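PDB 5JBD: inactive glucansucrase from Lactobacillus reuteri, which is of unknown function but belongs to glycosyl hydrolase family 70, a family of large TIM-barrel proteins, and carries a bound calcium ion. Local coordinates for residues A[259-264]-A[802-807]; A[385-390]-A[451-456]; A[441-444]-A[448-451]; A[814-819]-A[827-832]. All coordinates share one frame; numbering follows the deposited sequence.

How the contacts relate
The four contacts form two pairs. Contacts 2 and 3 share Ala451 and helix 446-455, and their centres are 12 Å apart. Val389 of contact 2 packs on Gln449 and Tyr450 of contact 3. Contacts 1 and 4 have centres 13 Å apart. They touch where Leu805 meets Phe816 and Pro829, and where Arg832 runs past Gly802 and Lys803. The pairs are well separated: the nearest atoms of contacts 1 and 2 are about 16 Å apart, and those of contacts 3 and 4 about 35 Å. Contact 2 includes a strand of the parallel barrel sheet. The calcium ion is bound by Glu237, Asp243, Asn287 and Asn751, none of which belongs to the four contacts.

Contact 1: A[259-264]-A[802-807]; sequences EYFLLN and GKYLAE
Tyr804 meets Tyr260 with the root of its side chain and Phe261 with the far end. At the root, CB of Tyr804 lies 3.6 Å from CD2 of Tyr260, and CG of Tyr804 is 3.7 Å from that same carbon. The two tyrosine side chains run at about a right angle to each other. Their rings meet obliquely, with centroids 5.5 Å apart and planes at 52°. At the far end, OH of Tyr804 comes to the edge of the Phe261 ring, in its plane, 3.7 Å from CD1 of Phe261. CE2 of Tyr804 also touches CD1 of Phe261, at 3.8 Å. CG of Tyr804 lies beside its backbone N and opposite the carbonyl carbon (chi1 -46°), which directs the ring across to the helix.

Neighbouring groups line these rings. Asn264 ND2 donates to Tyr260 O, at 3.0 Å, and this bond places the nitrogen over the rim of one face of the Tyr260 ring. CB of Lys803 covers the centre of one face of the Tyr804 ring. Further out, Leu268 touches both tyrosines, and Tyr713 packs edge-to-face with Phe261. The backbone N of Tyr804 is hydrogen-bonded to Asn257 OD1, which ties the turn 802-805 to helix 249-263.

No hydrogen bond links 259-264 to 802-807 directly. The two segments are joined by van der Waals contact of aromatic side chains, and a polar anchor comes from Asn257, earlier on the helix.

Contact 2: A[385-390]-A[451-456]; sequences NWSFVT and AILLSN
Van der Waals contact centres on Leu453, which points from its helix onto the backbone of strand 385-388. CG is anti to the backbone N (chi1 -165°), and this carries both methyl groups to the strand. CD1 of Leu453 is 3.4 Å from Ser387 OG and 3.5 Å from Phe388 N. CD2 of Leu453 lies by Phe388 CA, at 4.0 Å. Beside it, CG2 of Val389 makes an apolar contact with CB of Leu453, at 3.9 Å. Phe388 turns its CB away from the helix, and its ring stacks on Phe346.

Polar contact between the segments runs through a water. This water is 3.0 Å from Ser387 OG and accepts a hydrogen bond from Asn456 ND2, also at 3.0 Å. Ser387 OG is further bonded to Thr459 OG1, and Asn456 OD1 to Gln501, so both buried polar groups are fixed from a second side. Within 451-456, Ser455 OG donates to Ala451 O, on a lone pair in the carbonyl plane.

Helix 446-455 precedes strand 460-464 and lies against its parallel neighbour 385-388, as a helix of the outer layer does in the (beta/alpha)8, or TIM, barrel of this family.

Contact 3: A[441-444]-A[448-451]; sequences YAQY and AQYA
Gln449 reaches from the first half of helix 446-455 to the backbone carbonyl of Tyr444, in the loop just before that helix. Its CB leaves the helix toward 441-444. At the first bond CG is anti to the carbonyl carbon and beside the backbone N (chi1 -71°). From CG the chain runs extended. CD, the amide carbon, is 4.2 Å from Tyr444 O, and the closer contact falls to NE2. NE2 is the atom that binds: it donates to Tyr444 O at 3.0 Å. The oxygen is approached almost head-on, with a C=O...N angle of 172°, and it lies in the plane of the Gln449 amide. The hydrogen bond itself is bent, with an angle of 136° at the hydrogen. NE2 of Gln449 also comes within 4.1 Å of CB of Gln443.

The bond closes a short loop in which the chain folds back from an irregular segment onto the helix that it leads into. This helix packs on the outside of the TIM barrel beside helix 343-354, whose Leu349, Glu350 and Leu353 touch the side chain of Gln449, as does Val389.

Gln443 reaches the same spot from the loop. Its chain bends at the second torsion and crosses Gln449 at about a right angle, with the two amides nearly perpendicular. The ring of Tyr444 leads away from the helix. Its OH is hydrogen-bonded to Lys439 O, while the backbone of Tyr444 bonds to Gly354, at the end of helix 343-354.

Contact 4: A[814-819]-A[827-832]; sequences DLFTTK and PDPTVR
Two prolines hold the ring of Phe816, each in a different way. Pro829 lies over one face in a CH-pi contact: its CB is 3.9 Å from the centroid of the Phe816 ring and 16° off the ring normal. CG of Pro829 follows, at 3.7 Å from Phe816 CG, toward the root of the ring. CB of Leu815 covers the opposite face, so the ring is sandwiched. With chi1 at -51°, CG of Phe816 stands beside its own backbone N, across from the carbonyl carbon, and this sets the ring against Pro829. Pro827 comes to the edge, where its O is 3.5 Å from Phe816 CD1. The ring of Pro827 also packs on backbone oxygens, with CD 3.4 Å from Leu815 O.

Each segment is braced from within. Asp814 O accepts from the backbone N of Thr817, the backbone N of Thr818 and Thr818 OG1. The hydroxyl bond is 2.8 Å long and comes from above the carbonyl plane of Asp814. On the other segment, Asp828 OD1 accepts from Thr830 N in an Asx turn, and from Thr830 OG1 at 2.6 Å. This turn fixes the chain on both sides of Pro829.

The contact joins two parts of the long loop between helix 805-811 and strand 841-845. Leu805, Ala253 and Leu256 also touch Phe816, so its ring is shared with helices 805-811 and 249-263.

No direct hydrogen bond crosses between the segments. One water donates to both Phe816 O, at 2.9 Å, and Pro827 O. It supplies the hydrogens that two carbonyl oxygens, both acceptors, cannot give each other.

Contact 1: A[259-264]-A[802-807]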
loop_
_atom_site.group_PDB
_atom_site.type_symbol
_atom_site.label_atom_id
_atom_site.label_comp_id
_atom_site.label_asym_id
_atom_site.label_seq_id
_atom_site.Cartn_x
_atom_site.Cartn_y
_atom_site.Cartn_z
ATOM N N GLU A 259 -4.853 5.994 16.132
ATOM C CA GLU A 259 -3.512 5.791 16.694
ATOM C C GLU A 259 -3.574 5.376 18.160
ATOM O O GLU A 259 -2.905 4.420 18.564
ATOM C CB GLU A 259 -2.674 7.055 16.511
ATOM C CG GLU A 259 -2.327 7.334 15.046
ATOM C CD GLU A 259 -2.075 8.797 14.736
ATOM O OE1 GLU A 259 -1.791 9.570 15.674
ATOM O OE2 GLU A 259 -2.191 9.184 13.548
ATOM N N TYR A 260 -4.434 6.050 18.932
ATOM C CA TYR A 260 -4.617 5.723 20.339
ATOM C C TYR A 260 -5.116 4.274 20.501
ATOM O O TYR A 260 -4.649 3.541 21.379
ATOM C CB TYR A 260 -5.571 6.725 21.023
ATOM C CG TYR A 260 -5.812 6.412 22.485
ATOM C CD1 TYR A 260 -4.878 6.757 23.464
ATOM C CD2 TYR A 260 -6.953 5.719 22.882
ATOM C CE1 TYR A 260 -5.085 6.433 24.797
ATOM C CE2 TYR A 260 -7.176 5.401 24.212
ATOM C CZ TYR A 260 -6.251 5.755 25.160
ATOM O OH TYR A 260 -6.499 5.423 26.471
ATOM N N PHE A 261 -6.038 3.866 19.633
ATOM C CA PHE A 261 -6.578 2.497 19.627
ATOM C C PHE A 261 -5.490 1.456 19.393
ATOM O O PHE A 261 -5.342 0.499 20.159
ATOM C CB PHE A 261 -7.659 2.394 18.541
ATOM C CG PHE A 261 -8.225 1.013 18.330
ATOM C CD1 PHE A 261 -9.194 0.501 19.184
ATOM C CD2 PHE A 261 -7.834 0.250 17.230
ATOM C CE1 PHE A 261 -9.741 -0.761 18.969
ATOM C CE2 PHE A 261 -8.384 -1.005 17.006
ATOM C CZ PHE A 261 -9.332 -1.517 17.883
ATOM N N LEU A 262 -4.702 1.664 18.349
ATOM C CA LEU A 262 -3.634 0.722 18.003
ATOM C C LEU A 262 -2.546 0.655 19.084
ATOM O O LEU A 262 -2.050 -0.427 19.390
ATOM C CB LEU A 262 -3.046 1.056 16.638
ATOM C CG LEU A 262 -4.018 0.862 15.464
ATOM C CD1 LEU A 262 -3.444 1.496 14.224
ATOM C CD2 LEU A 262 -4.351 -0.611 15.224
ATOM N N LEU A 263 -2.243 1.794 19.705
ATOM C CA LEU A 263 -1.235 1.862 20.769
ATOM C C LEU A 263 -1.698 1.247 22.090
ATOM O O LEU A 263 -0.876 1.074 22.998
ATOM C CB LEU A 263 -0.778 3.316 21.006
ATOM C CG LEU A 263 0.017 4.017 19.891
ATOM C CD1 LEU A 263 0.016 5.531 20.092
ATOM C CD2 LEU A 263 1.454 3.512 19.785
ATOM N N ASN A 264 -2.996 0.925 22.194
ATOM C CA ASN A 264 -3.578 0.256 23.348
ATOM C C ASN A 264 -4.492 -0.928 22.951
ATOM O O ASN A 264 -5.404 -1.282 23.704
ATOM C CB ASN A 264 -4.375 1.294 24.154
ATOM C CG ASN A 264 -3.481 2.340 24.774
ATOM O OD1 ASN A 264 -2.856 2.094 25.792
ATOM N ND2 ASN A 264 -3.389 3.491 24.144
ATOM N N GLY A 802 -14.060 7.581 16.754
ATOM C CA GLY A 802 -14.193 8.684 17.695
ATOM C C GLY A 802 -14.420 8.322 19.151
ATOM O O GLY A 802 -14.576 9.218 19.984
ATOM N N LYS A 803 -14.395 7.034 19.486
ATOM C CA LYS A 803 -14.766 6.578 20.831
ATOM C C LYS A 803 -13.889 7.165 21.955
ATOM O O LYS A 803 -14.377 7.441 23.046
ATOM C CB LYS A 803 -14.747 5.043 20.882
ATOM C CG LYS A 803 -15.146 4.441 22.220
ATOM C CD LYS A 803 -15.105 2.925 22.140
ATOM C CE LYS A 803 -15.492 2.301 23.450
ATOM N NZ LYS A 803 -15.475 0.817 23.427
ATOM N N TYR A 804 -12.601 7.347 21.664
ATOM C CA TYR A 804 -11.606 7.813 22.630
ATOM C C TYR A 804 -11.338 9.330 22.610
ATOM O O TYR A 804 -10.484 9.818 23.365
ATOM C CB TYR A 804 -10.299 7.021 22.391
ATOM C CG TYR A 804 -10.586 5.541 22.230
ATOM C CD1 TYR A 804 -11.057 4.809 23.303
ATOM C CD2 TYR A 804 -10.452 4.891 21.000
ATOM C CE1 TYR A 804 -11.364 3.465 23.172
ATOM C CE2 TYR A 804 -10.760 3.544 20.866
ATOM C CZ TYR A 804 -11.205 2.841 21.956
ATOM O OH TYR A 804 -11.506 1.518 21.840
ATOM N N LEU A 805 -12.061 10.074 21.770
ATOM C CA LEU A 805 -11.817 11.516 21.636
ATOM C C LEU A 805 -12.034 12.321 22.928
ATOM O O LEU A 805 -11.234 13.219 23.232
ATOM C CB LEU A 805 -12.628 12.105 20.476
ATOM C CG LEU A 805 -12.136 11.659 19.082
ATOM C CD1 LEU A 805 -13.094 12.146 18.005
ATOM C CD2 LEU A 805 -10.721 12.154 18.791
ATOM N N ALA A 806 -13.107 12.015 23.670
ATOM C CA ALA A 806 -13.407 12.747 24.902
ATOM C C ALA A 806 -12.322 12.524 25.949
ATOM O O ALA A 806 -11.893 13.468 26.607
ATOM C CB ALA A 806 -14.771 12.356 25.452
ATOM N N GLU A 807 -11.848 11.287 26.070
ATOM C CA GLU A 807 -10.767 10.977 27.010
ATOM C C GLU A 807 -9.401 11.575 26.560
ATOM O O GLU A 807 -8.637 12.074 27.397
ATOM C CB GLU A 807 -10.718 9.478 27.335
ATOM C CG GLU A 807 -11.654 9.057 28.461
ATOM C CD GLU A 807 -11.297 9.625 29.817
ATOM O OE1 GLU A 807 -10.142 10.039 30.064
ATOM O OE2 GLU A 807 -12.190 9.647 30.659
#

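Contact 2: A[385-390]-A[451-456]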
loop_
_atom_site.group_PDB
_atom_site.type_symbol
_atom_site.label_atom_id
_atom_site.label_comp_id
_atom_site.label_asym_id
_atom_site.label_seq_id
_atom_site.Cartn_x
_atom_site.Cartn_y
_atom_site.Cartn_z
ATOM N N ASN A 385 17.282 7.608 10.103
ATOM C CA ASN A 385 16.744 6.953 8.918
ATOM C C ASN A 385 16.675 5.439 9.065
ATOM O O ASN A 385 17.359 4.850 9.911
ATOM C CB ASN A 385 17.555 7.314 7.670
ATOM C CG ASN A 385 18.921 6.676 7.660
ATOM O OD1 ASN A 385 19.102 5.554 7.166
ATOM N ND2 ASN A 385 19.883 7.359 8.256
ATOM N N TRP A 386 15.819 4.835 8.246
ATOM C CA TRP A 386 15.741 3.382 8.087
ATOM C C TRP A 386 16.045 3.016 6.626
ATOM O O TRP A 386 15.790 3.803 5.713
ATOM C CB TRP A 386 14.395 2.785 8.569
ATOM C CG TRP A 386 13.127 3.229 7.908
ATOM C CD1 TRP A 386 12.637 4.510 7.802
ATOM C CD2 TRP A 386 12.121 2.377 7.341
ATOM N NE1 TRP A 386 11.413 4.502 7.172
ATOM C CE2 TRP A 386 11.065 3.208 6.895
ATOM C CE3 TRP A 386 12.010 0.990 7.169
ATOM C CZ2 TRP A 386 9.917 2.698 6.273
ATOM C CZ3 TRP A 386 10.862 0.483 6.561
ATOM C CH2 TRP A 386 9.836 1.342 6.111
ATOM N N SER A 387 16.697 1.875 6.435
ATOM C CA SER A 387 17.183 1.486 5.113
ATOM C C SER A 387 16.870 0.019 4.902
ATOM O O SER A 387 16.630 -0.716 5.863
ATOM C CB SER A 387 18.701 1.753 4.980
ATOM O OG SER A 387 19.431 1.118 6.026
ATOM N N PHE A 388 16.922 -0.416 3.654
ATOM C CA PHE A 388 16.563 -1.785 3.318
ATOM C C PHE A 388 17.233 -2.264 2.038
ATOM O O PHE A 388 17.577 -1.462 1.162
ATOM C CB PHE A 388 15.026 -1.876 3.164
ATOM C CG PHE A 388 14.492 -0.981 2.088
ATOM C CD1 PHE A 388 14.308 0.378 2.334
ATOM C CD2 PHE A 388 14.264 -1.466 0.815
ATOM C CE1 PHE A 388 13.853 1.228 1.340
ATOM C CE2 PHE A 388 13.819 -0.622 -0.195
ATOM C CZ PHE A 388 13.601 0.717 0.073
ATOM N N VAL A 389 17.364 -3.593 1.938
ATOM C CA VAL A 389 17.734 -4.317 0.711
ATOM C C VAL A 389 16.479 -4.690 -0.093
ATOM O O VAL A 389 16.484 -4.637 -1.331
ATOM C CB VAL A 389 18.539 -5.596 1.054
ATOM C CG1 VAL A 389 18.735 -6.504 -0.164
ATOM C CG2 VAL A 389 19.905 -5.220 1.652
ATOM N N THR A 390 15.419 -5.104 0.610
ATOM C CA THR A 390 14.147 -5.444 -0.040
ATOM C C THR A 390 12.973 -5.012 0.833
ATOM O O THR A 390 13.089 -4.979 2.053
ATOM C CB THR A 390 14.030 -6.975 -0.297
ATOM O OG1 THR A 390 15.303 -7.535 -0.661
ATOM C CG2 THR A 390 13.010 -7.265 -1.407
ATOM N N ALA A 451 25.286 -7.445 3.740
ATOM C CA ALA A 451 26.522 -7.201 4.497
ATOM C C ALA A 451 26.804 -5.700 4.629
ATOM O O ALA A 451 27.240 -5.244 5.693
ATOM C CB ALA A 451 27.701 -7.900 3.854
ATOM N N ILE A 452 26.535 -4.949 3.561
ATOM C CA ILE A 452 26.635 -3.493 3.585
ATOM C C ILE A 452 25.546 -2.897 4.483
ATOM O O ILE A 452 25.847 -2.116 5.399
ATOM C CB ILE A 452 26.555 -2.888 2.147
ATOM C CG1 ILE A 452 27.777 -3.287 1.300
ATOM C CG2 ILE A 452 26.372 -1.372 2.182
ATOM C CD1 ILE A 452 29.101 -2.665 1.732
ATOM N N LEU A 453 24.285 -3.279 4.230
ATOM C CA LEU A 453 23.161 -2.772 5.007
ATOM C C LEU A 453 23.358 -2.962 6.524
ATOM O O LEU A 453 23.124 -2.040 7.306
ATOM C CB LEU A 453 21.845 -3.442 4.591
ATOM C CG LEU A 453 20.595 -2.696 5.108
ATOM C CD1 LEU A 453 20.181 -1.615 4.128
ATOM C CD2 LEU A 453 19.435 -3.655 5.348
ATOM N N LEU A 454 23.793 -4.144 6.925
ATOM C CA LEU A 454 23.870 -4.489 8.341
ATOM C C LEU A 454 25.121 -3.984 9.061
ATOM O O LEU A 454 25.184 -4.047 10.290
ATOM C CB LEU A 454 23.714 -5.998 8.513
ATOM C CG LEU A 454 22.318 -6.520 8.089
ATOM C CD1 LEU A 454 22.310 -8.039 8.013
ATOM C CD2 LEU A 454 21.219 -6.043 9.032
ATOM N N SER A 455 26.123 -3.529 8.315
ATOM C CA SER A 455 27.334 -2.933 8.900
ATOM C C SER A 455 27.321 -1.403 8.837
ATOM O O SER A 455 28.154 -0.767 9.480
ATOM C CB SER A 455 28.595 -3.490 8.220
ATOM O OG SER A 455 28.610 -3.230 6.824
ATOM N N ASN A 456 26.393 -0.811 8.078
ATOM C CA ASN A 456 26.335 0.655 7.944
ATOM C C ASN A 456 26.010 1.377 9.269
ATOM O O ASN A 456 25.118 0.959 10.011
ATOM C CB ASN A 456 25.302 1.069 6.877
ATOM C CG ASN A 456 25.881 1.133 5.468
ATOM O OD1 ASN A 456 27.094 1.028 5.243
ATOM N ND2 ASN A 456 25.004 1.364 4.506
HETATM O O HOH W 1 22.131 2.017 4.994
#

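Contact 3: A[441-444]-A[448-451]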
loop_
_atom_site.group_PDB
_atom_site.type_symbol
_atom_site.label_atom_id
_atom_site.label_comp_id
_atom_site.label_asym_id
_atom_site.label_seq_id
_atom_site.Cartn_x
_atom_site.Cartn_y
_atom_site.Cartn_z
ATOM N N TYR A 441 16.293 -12.308 -13.803
ATOM C CA TYR A 441 15.273 -11.476 -13.162
ATOM C C TYR A 441 15.607 -11.079 -11.728
ATOM O O TYR A 441 15.373 -9.942 -11.339
ATOM C CB TYR A 441 13.923 -12.204 -13.167
ATOM C CG TYR A 441 13.551 -12.832 -14.498
ATOM C CD1 TYR A 441 13.413 -12.048 -15.639
ATOM C CD2 TYR A 441 13.348 -14.216 -14.614
ATOM C CE1 TYR A 441 13.087 -12.610 -16.862
ATOM C CE2 TYR A 441 13.018 -14.793 -15.839
ATOM C CZ TYR A 441 12.890 -13.986 -16.957
ATOM O OH TYR A 441 12.555 -14.534 -18.174
ATOM N N ALA A 442 16.090 -12.025 -10.935
ATOM C CA ALA A 442 16.375 -11.808 -9.523
ATOM C C ALA A 442 17.675 -11.033 -9.304
ATOM O O ALA A 442 18.562 -11.013 -10.150
ATOM C CB ALA A 442 16.455 -13.142 -8.789
ATOM N N GLN A 443 17.768 -10.419 -8.129
ATOM C CA GLN A 443 18.931 -9.607 -7.768
ATOM C C GLN A 443 20.193 -10.425 -7.639
ATOM O O GLN A 443 20.184 -11.494 -7.055
ATOM C CB GLN A 443 18.671 -8.888 -6.431
ATOM C CG GLN A 443 17.716 -7.730 -6.558
ATOM C CD GLN A 443 18.375 -6.548 -7.217
ATOM O OE1 GLN A 443 18.068 -6.193 -8.356
ATOM N NE2 GLN A 443 19.288 -5.939 -6.512
ATOM N N TYR A 444 21.293 -9.888 -8.167
ATOM C CA TYR A 444 22.630 -10.410 -7.894
ATOM C C TYR A 444 23.115 -9.927 -6.517
ATOM O O TYR A 444 22.637 -8.916 -5.999
ATOM C CB TYR A 444 23.610 -9.941 -8.968
ATOM C CG TYR A 444 23.463 -10.619 -10.319
ATOM C CD1 TYR A 444 22.381 -10.342 -11.155
ATOM C CD2 TYR A 444 24.404 -11.534 -10.754
ATOM C CE1 TYR A 444 22.236 -10.980 -12.382
ATOM C CE2 TYR A 444 24.281 -12.169 -11.985
ATOM C CZ TYR A 444 23.194 -11.890 -12.793
ATOM O OH TYR A 444 23.074 -12.528 -14.021
ATOM N N ALA A 448 25.915 -9.778 -0.174
ATOM C CA ALA A 448 26.722 -8.552 -0.066
ATOM C C ALA A 448 25.862 -7.299 0.170
ATOM O O ALA A 448 26.275 -6.395 0.908
ATOM C CB ALA A 448 27.622 -8.386 -1.301
ATOM N N GLN A 449 24.692 -7.222 -0.460
ATOM C CA GLN A 449 23.790 -6.110 -0.210
ATOM C C GLN A 449 23.464 -6.047 1.279
ATOM O O GLN A 449 23.550 -4.971 1.884
ATOM C CB GLN A 449 22.520 -6.191 -1.050
ATOM C CG GLN A 449 22.765 -5.907 -2.526
ATOM C CD GLN A 449 21.498 -5.879 -3.361
ATOM O OE1 GLN A 449 20.582 -5.091 -3.099
ATOM N NE2 GLN A 449 21.444 -6.727 -4.391
ATOM N N TYR A 450 23.138 -7.203 1.871
ATOM C CA TYR A 450 22.884 -7.270 3.317
ATOM C C TYR A 450 24.115 -7.000 4.184
ATOM O O TYR A 450 23.998 -6.419 5.271
ATOM C CB TYR A 450 22.238 -8.616 3.715
ATOM C CG TYR A 450 20.733 -8.587 3.636
ATOM C CD1 TYR A 450 19.984 -7.989 4.652
ATOM C CD2 TYR A 450 20.047 -9.125 2.539
ATOM C CE1 TYR A 450 18.598 -7.939 4.585
ATOM C CE2 TYR A 450 18.657 -9.075 2.463
ATOM C CZ TYR A 450 17.936 -8.485 3.484
ATOM O OH TYR A 450 16.562 -8.413 3.426
ATOM N N ALA A 451 25.286 -7.445 3.740
ATOM C CA ALA A 451 26.522 -7.201 4.497
ATOM C C ALA A 451 26.804 -5.700 4.629
ATOM O O ALA A 451 27.240 -5.244 5.693
ATOM C CB ALA A 451 27.701 -7.900 3.854
#

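Contact 4: A[814-819]-A[827-832]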
loop_
_atom_site.group_PDB
_atom_site.type_symbol
_atom_site.label_atom_id
_atom_site.label_comp_id
_atom_site.label_asym_id
_atom_site.label_seq_id
_atom_site.Cartn_x
_atom_site.Cartn_y
_atom_site.Cartn_z
ATOM N N ASP A 814 -4.094 19.876 24.463
ATOM C CA ASP A 814 -3.239 20.466 23.404
ATOM C C ASP A 814 -3.451 19.861 21.999
ATOM O O ASP A 814 -3.282 20.554 20.985
ATOM C CB ASP A 814 -1.748 20.385 23.796
ATOM C CG ASP A 814 -1.306 18.960 24.115
ATOM O OD1 ASP A 814 -1.609 18.463 25.220
ATOM O OD2 ASP A 814 -0.692 18.329 23.249
ATOM N N LEU A 815 -3.841 18.585 21.947
ATOM C CA LEU A 815 -4.152 17.921 20.684
ATOM C C LEU A 815 -5.186 18.676 19.858
ATOM O O LEU A 815 -5.129 18.649 18.624
ATOM C CB LEU A 815 -4.658 16.485 20.926
ATOM C CG LEU A 815 -3.641 15.477 21.468
ATOM C CD1 LEU A 815 -4.310 14.138 21.724
ATOM C CD2 LEU A 815 -2.473 15.326 20.514
ATOM N N PHE A 816 -6.144 19.309 20.543
ATOM C CA PHE A 816 -7.278 19.957 19.900
ATOM C C PHE A 816 -7.260 21.483 20.025
ATOM O O PHE A 816 -8.259 22.144 19.708
ATOM C CB PHE A 816 -8.576 19.322 20.441
ATOM C CG PHE A 816 -8.550 17.812 20.370
ATOM C CD1 PHE A 816 -8.612 17.168 19.147
ATOM C CD2 PHE A 816 -8.391 17.043 21.516
ATOM C CE1 PHE A 816 -8.541 15.787 19.062
ATOM C CE2 PHE A 816 -8.328 15.658 21.436
ATOM C CZ PHE A 816 -8.407 15.031 20.208
ATOM N N THR A 817 -6.123 22.040 20.451
ATOM C CA THR A 817 -5.879 23.494 20.335
ATOM C C THR A 817 -4.674 23.860 19.451
ATOM O O THR A 817 -4.580 24.988 19.000
ATOM C CB THR A 817 -5.727 24.162 21.716
ATOM O OG1 THR A 817 -4.649 23.562 22.435
ATOM C CG2 THR A 817 -7.014 24.024 22.519
ATOM N N THR A 818 -3.762 22.923 19.199
ATOM C CA THR A 818 -2.625 23.177 18.313
ATOM C C THR A 818 -3.108 23.327 16.885
ATOM O O THR A 818 -3.724 22.407 16.336
ATOM C CB THR A 818 -1.628 22.033 18.393
ATOM O OG1 THR A 818 -1.156 21.947 19.739
ATOM C CG2 THR A 818 -0.436 22.244 17.415
ATOM N N LYS A 819 -2.826 24.481 16.282
ATOM C CA LYS A 819 -3.296 24.761 14.925
ATOM C C LYS A 819 -2.406 24.064 13.909
ATOM O O LYS A 819 -1.203 24.273 13.893
ATOM C CB LYS A 819 -3.331 26.260 14.669
ATOM C CG LYS A 819 -4.366 26.975 15.526
ATOM C CD LYS A 819 -4.407 28.462 15.228
ATOM C CE LYS A 819 -5.636 29.131 15.835
ATOM N NZ LYS A 819 -5.325 29.705 17.169
ATOM N N PRO A 827 -7.264 19.990 15.030
ATOM C CA PRO A 827 -8.167 18.840 14.881
ATOM C C PRO A 827 -9.449 19.040 15.719
ATOM O O PRO A 827 -9.403 19.662 16.793
ATOM C CB PRO A 827 -7.347 17.659 15.397
ATOM C CG PRO A 827 -5.919 18.084 15.264
ATOM C CD PRO A 827 -5.908 19.582 15.435
ATOM N N ASP A 828 -10.562 18.555 15.186
ATOM C CA ASP A 828 -11.910 18.851 15.687
ATOM C C ASP A 828 -12.501 17.565 16.258
ATOM O O ASP A 828 -12.968 16.712 15.501
ATOM C CB ASP A 828 -12.776 19.374 14.538
ATOM C CG ASP A 828 -14.189 19.769 14.975
ATOM O OD1 ASP A 828 -14.556 19.638 16.171
ATOM O OD2 ASP A 828 -14.941 20.188 14.085
ATOM N N PRO A 829 -12.464 17.409 17.589
ATOM C CA PRO A 829 -12.986 16.199 18.198
ATOM C C PRO A 829 -14.513 16.236 18.439
ATOM O O PRO A 829 -15.050 15.282 19.017
ATOM C CB PRO A 829 -12.242 16.169 19.526
ATOM C CG PRO A 829 -12.174 17.609 19.906
ATOM C CD PRO A 829 -12.053 18.382 18.616
ATOM N N THR A 830 -15.206 17.299 18.009
ATOM C CA THR A 830 -16.651 17.442 18.309
ATOM C C THR A 830 -17.564 16.612 17.408
ATOM O O THR A 830 -18.778 16.568 17.645
ATOM C CB THR A 830 -17.133 18.911 18.248
ATOM O OG1 THR A 830 -17.073 19.405 16.899
ATOM C CG2 THR A 830 -16.318 19.800 19.178
ATOM N N VAL A 831 -17.000 15.981 16.377
ATOM C CA VAL A 831 -17.735 15.129 15.455
ATOM C C VAL A 831 -17.026 13.783 15.424
ATOM O O VAL A 831 -15.791 13.732 15.291
ATOM C CB VAL A 831 -17.778 15.747 14.032
ATOM C CG1 VAL A 831 -18.419 14.789 13.036
ATOM C CG2 VAL A 831 -18.511 17.078 14.056
ATOM N N ARG A 832 -17.791 12.709 15.581
ATOM C CA ARG A 832 -17.261 11.354 15.498
ATOM C C ARG A 832 -17.524 10.798 14.106
ATOM O O ARG A 832 -18.640 10.907 13.591
ATOM C CB ARG A 832 -17.910 10.451 16.542
ATOM C CG ARG A 832 -17.545 10.823 17.977
ATOM C CD ARG A 832 -18.173 9.886 18.999
ATOM N NE ARG A 832 -17.852 8.463 18.776
ATOM C CZ ARG A 832 -18.268 7.462 19.561
ATOM N NH1 ARG A 832 -19.030 7.702 20.639
ATOM N NH2 ARG A 832 -17.922 6.205 19.276
HETATM O O HOH W 2 -10.747 21.707 18.219
#